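Local coordinates for protein R.Pab1 family restriction endonuclease (PDB 7CFA) that acts as a restriction DNA glycosylase, probably excising a base from its recognition sequence in foreign DNA and so leading to strand cleavage, at residues L79-I92 and I203-L215. The protein carries 2 engineered substitutions. Sequence-based numbering, arbitrary orientation.
Sequences LSDIIFQFFKHNII and ISRNNINIFLEML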
loop_
_atom_site.group_PDB
_atom_site.type_symbol
_atom_site.label_atom_id
_atom_site.label_comp_id
_atom_site.label_asym_id
_atom_site.label_seq_id
_atom_site.Cartn_x
_atom_site.Cartn_y
_atom_site.Cartn_z
ATOM N N LEU A 79 -8.013 -2.547 -22.040
ATOM C CA LEU A 79 -8.548 -3.896 -22.207
ATOM C C LEU A 79 -9.764 -3.908 -23.126
ATOM O O LEU A 79 -9.840 -4.712 -24.063
ATOM C CB LEU A 79 -8.900 -4.493 -20.844
ATOM C CG LEU A 79 -9.569 -5.870 -20.879
ATOM C CD1 LEU A 79 -8.666 -6.892 -21.553
ATOM C CD2 LEU A 79 -9.945 -6.323 -19.477
ATOM N N SER A 80 -10.730 -3.020 -22.876
ATOM C CA SER A 80 -11.942 -3.021 -23.690
ATOM C C SER A 80 -11.677 -2.501 -25.095
ATOM O O SER A 80 -12.338 -2.931 -26.046
ATOM C CB SER A 80 -13.034 -2.194 -23.015
ATOM O OG SER A 80 -12.689 -0.821 -22.981
ATOM N N ASP A 81 -10.723 -1.579 -25.248
ATOM C CA ASP A 81 -10.352 -1.131 -26.585
ATOM C C ASP A 81 -9.656 -2.234 -27.369
ATOM O O ASP A 81 -9.824 -2.325 -28.590
ATOM C CB ASP A 81 -9.460 0.106 -26.502
ATOM C CG ASP A 81 -9.081 0.636 -27.868
ATOM O OD1 ASP A 81 -9.998 0.937 -28.660
ATOM O OD2 ASP A 81 -7.870 0.755 -28.151
ATOM N N ILE A 82 -8.871 -3.074 -26.691
ATOM C CA ILE A 82 -8.252 -4.217 -27.357
ATOM C C ILE A 82 -9.323 -5.186 -27.840
ATOM O O ILE A 82 -9.298 -5.649 -28.986
ATOM C CB ILE A 82 -7.248 -4.908 -26.417
ATOM C CG1 ILE A 82 -6.039 -4.004 -26.170
ATOM C CG2 ILE A 82 -6.809 -6.246 -26.992
ATOM C CD1 ILE A 82 -5.214 -4.407 -24.964
ATOM N N ILE A 83 -10.288 -5.497 -26.972
ATOM C CA ILE A 83 -11.358 -6.414 -27.344
ATOM C C ILE A 83 -12.224 -5.820 -28.446
ATOM O O ILE A 83 -12.690 -6.543 -29.334
ATOM C CB ILE A 83 -12.180 -6.784 -26.095
ATOM C CG1 ILE A 83 -11.304 -7.562 -25.109
ATOM C CG2 ILE A 83 -13.417 -7.591 -26.470
ATOM C CD1 ILE A 83 -12.002 -7.940 -23.825
ATOM N N PHE A 84 -12.435 -4.501 -28.426
ATOM C CA PHE A 84 -13.241 -3.860 -29.459
ATOM C C PHE A 84 -12.591 -3.999 -30.831
ATOM O O PHE A 84 -13.265 -4.306 -31.821
ATOM C CB PHE A 84 -13.458 -2.388 -29.114
ATOM C CG PHE A 84 -14.148 -1.605 -30.196
ATOM C CD1 PHE A 84 -15.528 -1.621 -30.307
ATOM C CD2 PHE A 84 -13.417 -0.851 -31.101
ATOM C CE1 PHE A 84 -16.167 -0.901 -31.302
ATOM C CE2 PHE A 84 -14.049 -0.131 -32.097
ATOM C CZ PHE A 84 -15.426 -0.156 -32.198
ATOM N N GLN A 85 -11.278 -3.765 -30.910
ATOM C CA GLN A 85 -10.599 -3.809 -32.203
ATOM C C GLN A 85 -10.562 -5.224 -32.766
ATOM O O GLN A 85 -10.720 -5.419 -33.977
ATOM C CB GLN A 85 -9.184 -3.242 -32.078
ATOM C CG GLN A 85 -9.133 -1.761 -31.734
ATOM C CD GLN A 85 -7.723 -1.201 -31.770
ATOM O OE1 GLN A 85 -6.962 -1.462 -32.703
ATOM N NE2 GLN A 85 -7.367 -0.428 -30.751
ATOM N N PHE A 86 -10.353 -6.226 -31.909
ATOM C CA PHE A 86 -10.331 -7.602 -32.393
ATOM C C PHE A 86 -11.728 -8.097 -32.743
ATOM O O PHE A 86 -11.873 -8.980 -33.595
ATOM C CB PHE A 86 -9.672 -8.515 -31.363
ATOM C CG PHE A 86 -8.177 -8.523 -31.448
ATOM C CD1 PHE A 86 -7.521 -9.486 -32.198
ATOM C CD2 PHE A 86 -7.429 -7.554 -30.801
ATOM C CE1 PHE A 86 -6.143 -9.493 -32.289
ATOM C CE2 PHE A 86 -6.050 -7.554 -30.888
ATOM C CZ PHE A 86 -5.406 -8.526 -31.634
ATOM N N PHE A 87 -12.761 -7.547 -32.102
ATOM C CA PHE A 87 -14.120 -7.814 -32.552
ATOM C C PHE A 87 -14.439 -7.052 -33.831
ATOM O O PHE A 87 -15.193 -7.551 -34.674
ATOM C CB PHE A 87 -15.126 -7.451 -31.459
ATOM C CG PHE A 87 -16.546 -7.782 -31.816
ATOM C CD1 PHE A 87 -17.031 -9.068 -31.651
ATOM C CD2 PHE A 87 -17.395 -6.810 -32.324
ATOM C CE1 PHE A 87 -18.335 -9.380 -31.981
ATOM C CE2 PHE A 87 -18.700 -7.115 -32.657
ATOM C CZ PHE A 87 -19.172 -8.401 -32.485
ATOM N N LYS A 88 -13.873 -5.852 -33.987
ATOM C CA LYS A 88 -14.087 -5.075 -35.203
ATOM C C LYS A 88 -13.477 -5.767 -36.414
ATOM O O LYS A 88 -14.046 -5.727 -37.512
ATOM C CB LYS A 88 -13.498 -3.674 -35.029
ATOM C CG LYS A 88 -13.510 -2.824 -36.290
ATOM C CD LYS A 88 -12.819 -1.489 -36.063
ATOM C CE LYS A 88 -12.777 -0.668 -37.342
ATOM N NZ LYS A 88 -12.066 0.625 -37.152
ATOM N N HIS A 89 -12.325 -6.410 -36.232
ATOM C CA HIS A 89 -11.636 -7.115 -37.301
ATOM C C HIS A 89 -12.029 -8.587 -37.386
ATOM O O HIS A 89 -11.294 -9.383 -37.981
ATOM C CB HIS A 89 -10.122 -6.969 -37.130
ATOM C CG HIS A 89 -9.622 -5.581 -37.385
ATOM N ND1 HIS A 89 -9.714 -4.572 -36.450
ATOM C CD2 HIS A 89 -9.037 -5.031 -38.475
ATOM C CE1 HIS A 89 -9.201 -3.462 -36.951
ATOM N NE2 HIS A 89 -8.783 -3.714 -38.178
ATOM N N ASN A 90 -13.163 -8.963 -36.788
ATOM C CA ASN A 90 -13.778 -10.281 -36.969
ATOM C C ASN A 90 -12.896 -11.423 -36.474
ATOM O O ASN A 90 -12.918 -12.520 -37.031
ATOM C CB ASN A 90 -14.158 -10.522 -38.432
ATOM C CG ASN A 90 -15.419 -9.792 -38.838
ATOM O OD1 ASN A 90 -16.424 -9.812 -38.126
ATOM N ND2 ASN A 90 -15.376 -9.143 -39.995
ATOM N N ILE A 91 -12.112 -11.198 -35.426
ATOM C CA ILE A 91 -11.341 -12.268 -34.809
ATOM C C ILE A 91 -12.065 -12.856 -33.605
ATOM O O ILE A 91 -12.086 -14.074 -33.426
ATOM C CB ILE A 91 -9.932 -11.765 -34.427
ATOM C CG1 ILE A 91 -9.133 -11.416 -35.686
ATOM C CG2 ILE A 91 -9.190 -12.803 -33.593
ATOM C CD1 ILE A 91 -7.676 -11.114 -35.422
ATOM N N ILE A 92 -12.687 -12.010 -32.795
ATOM C CA ILE A 92 -13.465 -12.452 -31.649
ATOM C C ILE A 92 -14.872 -12.798 -32.112
ATOM O O ILE A 92 -15.551 -11.973 -32.733
ATOM C CB ILE A 92 -13.492 -11.366 -30.562
ATOM C CG1 ILE A 92 -12.087 -11.128 -30.002
ATOM C CG2 ILE A 92 -14.475 -11.735 -29.459
ATOM C CD1 ILE A 92 -12.042 -10.092 -28.902
ATOM N N ILE A 203 -0.310 -8.663 -29.535
ATOM C CA ILE A 203 -1.636 -9.226 -29.314
ATOM C C ILE A 203 -2.193 -9.645 -30.665
ATOM O O ILE A 203 -2.246 -8.835 -31.596
ATOM C CB ILE A 203 -2.569 -8.216 -28.625
ATOM C CG1 ILE A 203 -1.909 -7.653 -27.366
ATOM C CG2 ILE A 203 -3.904 -8.868 -28.294
ATOM C CD1 ILE A 203 -2.685 -6.520 -26.729
ATOM N N SER A 204 -2.603 -10.905 -30.775
ATOM C CA SER A 204 -3.109 -11.427 -32.037
ATOM C C SER A 204 -4.132 -12.516 -31.739
ATOM O O SER A 204 -4.517 -12.735 -30.587
ATOM C CB SER A 204 -1.962 -11.952 -32.910
ATOM O OG SER A 204 -1.413 -13.138 -32.364
ATOM N N ARG A 205 -4.565 -13.208 -32.796
ATOM C CA ARG A 205 -5.513 -14.306 -32.650
ATOM C C ARG A 205 -4.987 -15.413 -31.745
ATOM O O ARG A 205 -5.788 -16.161 -31.173
ATOM C CB ARG A 205 -5.853 -14.880 -34.025
ATOM C CG ARG A 205 -4.640 -15.399 -34.784
ATOM C CD ARG A 205 -5.028 -15.977 -36.133
ATOM N NE ARG A 205 -3.860 -16.421 -36.887
ATOM C CZ ARG A 205 -3.919 -16.982 -38.090
ATOM N NH1 ARG A 205 -5.092 -17.170 -38.679
ATOM N NH2 ARG A 205 -2.806 -17.357 -38.706
ATOM N N ASN A 206 -3.667 -15.535 -31.600
ATOM C CA ASN A 206 -3.086 -16.603 -30.798
ATOM C C ASN A 206 -3.178 -16.351 -29.300
ATOM O O ASN A 206 -2.985 -17.291 -28.522
ATOM C CB ASN A 206 -1.621 -16.816 -31.187
ATOM C CG ASN A 206 -1.456 -17.233 -32.635
ATOM O OD1 ASN A 206 -2.315 -17.911 -33.201
ATOM N ND2 ASN A 206 -0.348 -16.829 -33.243
ATOM N N ASN A 207 -3.469 -15.118 -28.872
ATOM C CA ASN A 207 -3.533 -14.834 -27.444
ATOM C C ASN A 207 -4.664 -13.876 -27.082
ATOM O O ASN A 207 -4.665 -13.330 -25.971
ATOM C CB ASN A 207 -2.195 -14.268 -26.938
ATOM C CG ASN A 207 -1.794 -12.975 -27.636
ATOM O OD1 ASN A 207 -2.598 -12.338 -28.319
ATOM N ND2 ASN A 207 -0.539 -12.578 -27.458
ATOM N N ILE A 208 -5.622 -13.651 -27.985
ATOM C CA ILE A 208 -6.688 -12.695 -27.699
ATOM C C ILE A 208 -7.603 -13.211 -26.595
ATOM O O ILE A 208 -8.155 -12.421 -25.819
ATOM C CB ILE A 208 -7.475 -12.365 -28.985
ATOM C CG1 ILE A 208 -8.545 -11.305 -28.710
ATOM C CG2 ILE A 208 -8.104 -13.620 -29.576
ATOM C CD1 ILE A 208 -7.996 -10.014 -28.134
ATOM N N ASN A 209 -7.769 -14.532 -26.485
ATOM C CA ASN A 209 -8.661 -15.080 -25.468
ATOM C C ASN A 209 -8.162 -14.819 -24.053
ATOM O O ASN A 209 -8.956 -14.893 -23.108
ATOM C CB ASN A 209 -8.859 -16.580 -25.688
ATOM C CG ASN A 209 -9.891 -16.874 -26.756
ATOM O OD1 ASN A 209 -11.088 -16.945 -26.476
ATOM N ND2 ASN A 209 -9.435 -17.039 -27.992
ATOM N N ILE A 210 -6.872 -14.519 -23.887
ATOM C CA ILE A 210 -6.375 -14.077 -22.588
ATOM C C ILE A 210 -7.078 -12.797 -22.161
ATOM O O ILE A 210 -7.491 -12.648 -21.006
ATOM C CB ILE A 210 -4.848 -13.891 -22.641
ATOM C CG1 ILE A 210 -4.163 -15.238 -22.873
ATOM C CG2 ILE A 210 -4.343 -13.224 -21.367
ATOM C CD1 ILE A 210 -2.685 -15.126 -23.113
ATOM N N PHE A 211 -7.236 -11.856 -23.090
ATOM C CA PHE A 211 -7.900 -10.601 -22.758
ATOM C C PHE A 211 -9.400 -10.791 -22.585
ATOM O O PHE A 211 -10.026 -10.065 -21.803
ATOM C CB PHE A 211 -7.575 -9.552 -23.827
ATOM C CG PHE A 211 -6.103 -9.262 -23.941
ATOM C CD1 PHE A 211 -5.291 -10.043 -24.751
ATOM C CD2 PHE A 211 -5.525 -8.231 -23.216
ATOM C CE1 PHE A 211 -3.936 -9.794 -24.845
ATOM C CE2 PHE A 211 -4.168 -7.977 -23.309
ATOM C CZ PHE A 211 -3.375 -8.761 -24.123
ATOM N N LEU A 212 -9.991 -11.768 -23.279
ATOM C CA LEU A 212 -11.402 -12.078 -23.060
ATOM C C LEU A 212 -11.629 -12.674 -21.676
ATOM O O LEU A 212 -12.597 -12.318 -20.993
ATOM C CB LEU A 212 -11.911 -13.032 -24.139
ATOM C CG LEU A 212 -12.179 -12.427 -25.517
ATOM C CD1 LEU A 212 -12.530 -13.516 -26.515
ATOM C CD2 LEU A 212 -13.295 -11.396 -25.435
ATOM N N GLU A 213 -10.755 -13.588 -21.247
ATOM C CA GLU A 213 -10.866 -14.132 -19.897
ATOM C C GLU A 213 -10.619 -13.062 -18.841
ATOM O O GLU A 213 -11.183 -13.133 -17.744
ATOM C CB GLU A 213 -9.891 -15.296 -19.712
ATOM C CG GLU A 213 -10.239 -16.524 -20.538
ATOM C CD GLU A 213 -9.351 -17.714 -20.230
ATOM O OE1 GLU A 213 -8.484 -17.606 -19.337
ATOM O OE2 GLU A 213 -9.521 -18.764 -20.884
ATOM N N MET A 214 -9.788 -12.067 -19.154
ATOM C CA MET A 214 -9.539 -10.990 -18.203
ATOM C C MET A 214 -10.757 -10.087 -18.071
ATOM O O MET A 214 -11.056 -9.592 -16.978
ATOM C CB MET A 214 -8.316 -10.184 -18.633
ATOM C CG MET A 214 -7.697 -9.354 -17.526
ATOM S SD MET A 214 -6.362 -8.323 -18.153
ATOM C CE MET A 214 -5.567 -9.472 -19.270
ATOM N N LEU A 215 -11.466 -9.853 -19.178
ATOM C CA LEU A 215 -12.717 -9.108 -19.106
ATOM C C LEU A 215 -13.726 -9.828 -18.221
ATOM O O LEU A 215 -14.422 -9.197 -17.416
ATOM C CB LEU A 215 -13.288 -8.902 -20.509
ATOM C CG LEU A 215 -14.477 -7.944 -20.601
ATOM C CD1 LEU A 215 -14.030 -6.521 -20.298
ATOM C CD2 LEU A 215 -15.147 -8.028 -21.964
#
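F86, near the C-terminal end of helix 79-88, packs against I208, at the start of helix 208-219, in an apolar helix–helix contact. The two helices run closer to antiparallel than parallel (129° between N-to-C directions), and the axes of 79-88 and 208-215 approach to 9.9 Å at their closest. The evidence for a CH-pi contact is direct: I208 CD1 stands 3.9 Å from the centroid of the F86 ring, 24° off its normal. I208 reaches that face because its CG1 branch is anti to the backbone N (chi1 -177°), while CG1 itself also packs against I92 CD1. At its rim the same ring meets the end of strand 198-203, with F86 CZ 3.2 Å from I203 O near the ring plane and CE2 against I203 CG2.

The remaining contacts are mainly aliphatic. The I82 and I203 side chains cross at about a right angle, their CD1 atoms 3.7 Å apart. I83 splits its branches, CG2 going to L212 CD2 and CD1 to L215 CD2 (3.7 Å). L79 extends its CD1 to the edge of the F211 ring, in plane, and its CD2 to the backbone of L215. Y10 touches I82, I8 touches F86 and V229 touches L215, so strand 8-13 and helix 223-237 border the packed pair.

Polar bonds shape the two turns. A Schellman motif ends helix 79-88: N90 has positive phi and I91 N bonds F86 O, which brings I91 and I92 back toward the second helix. Ahead of helix 208-219, S204 N donates to N207 OD1 at 2.8 Å, and beside this turn I91 CG2 rests 4.0 Å from R205 CB.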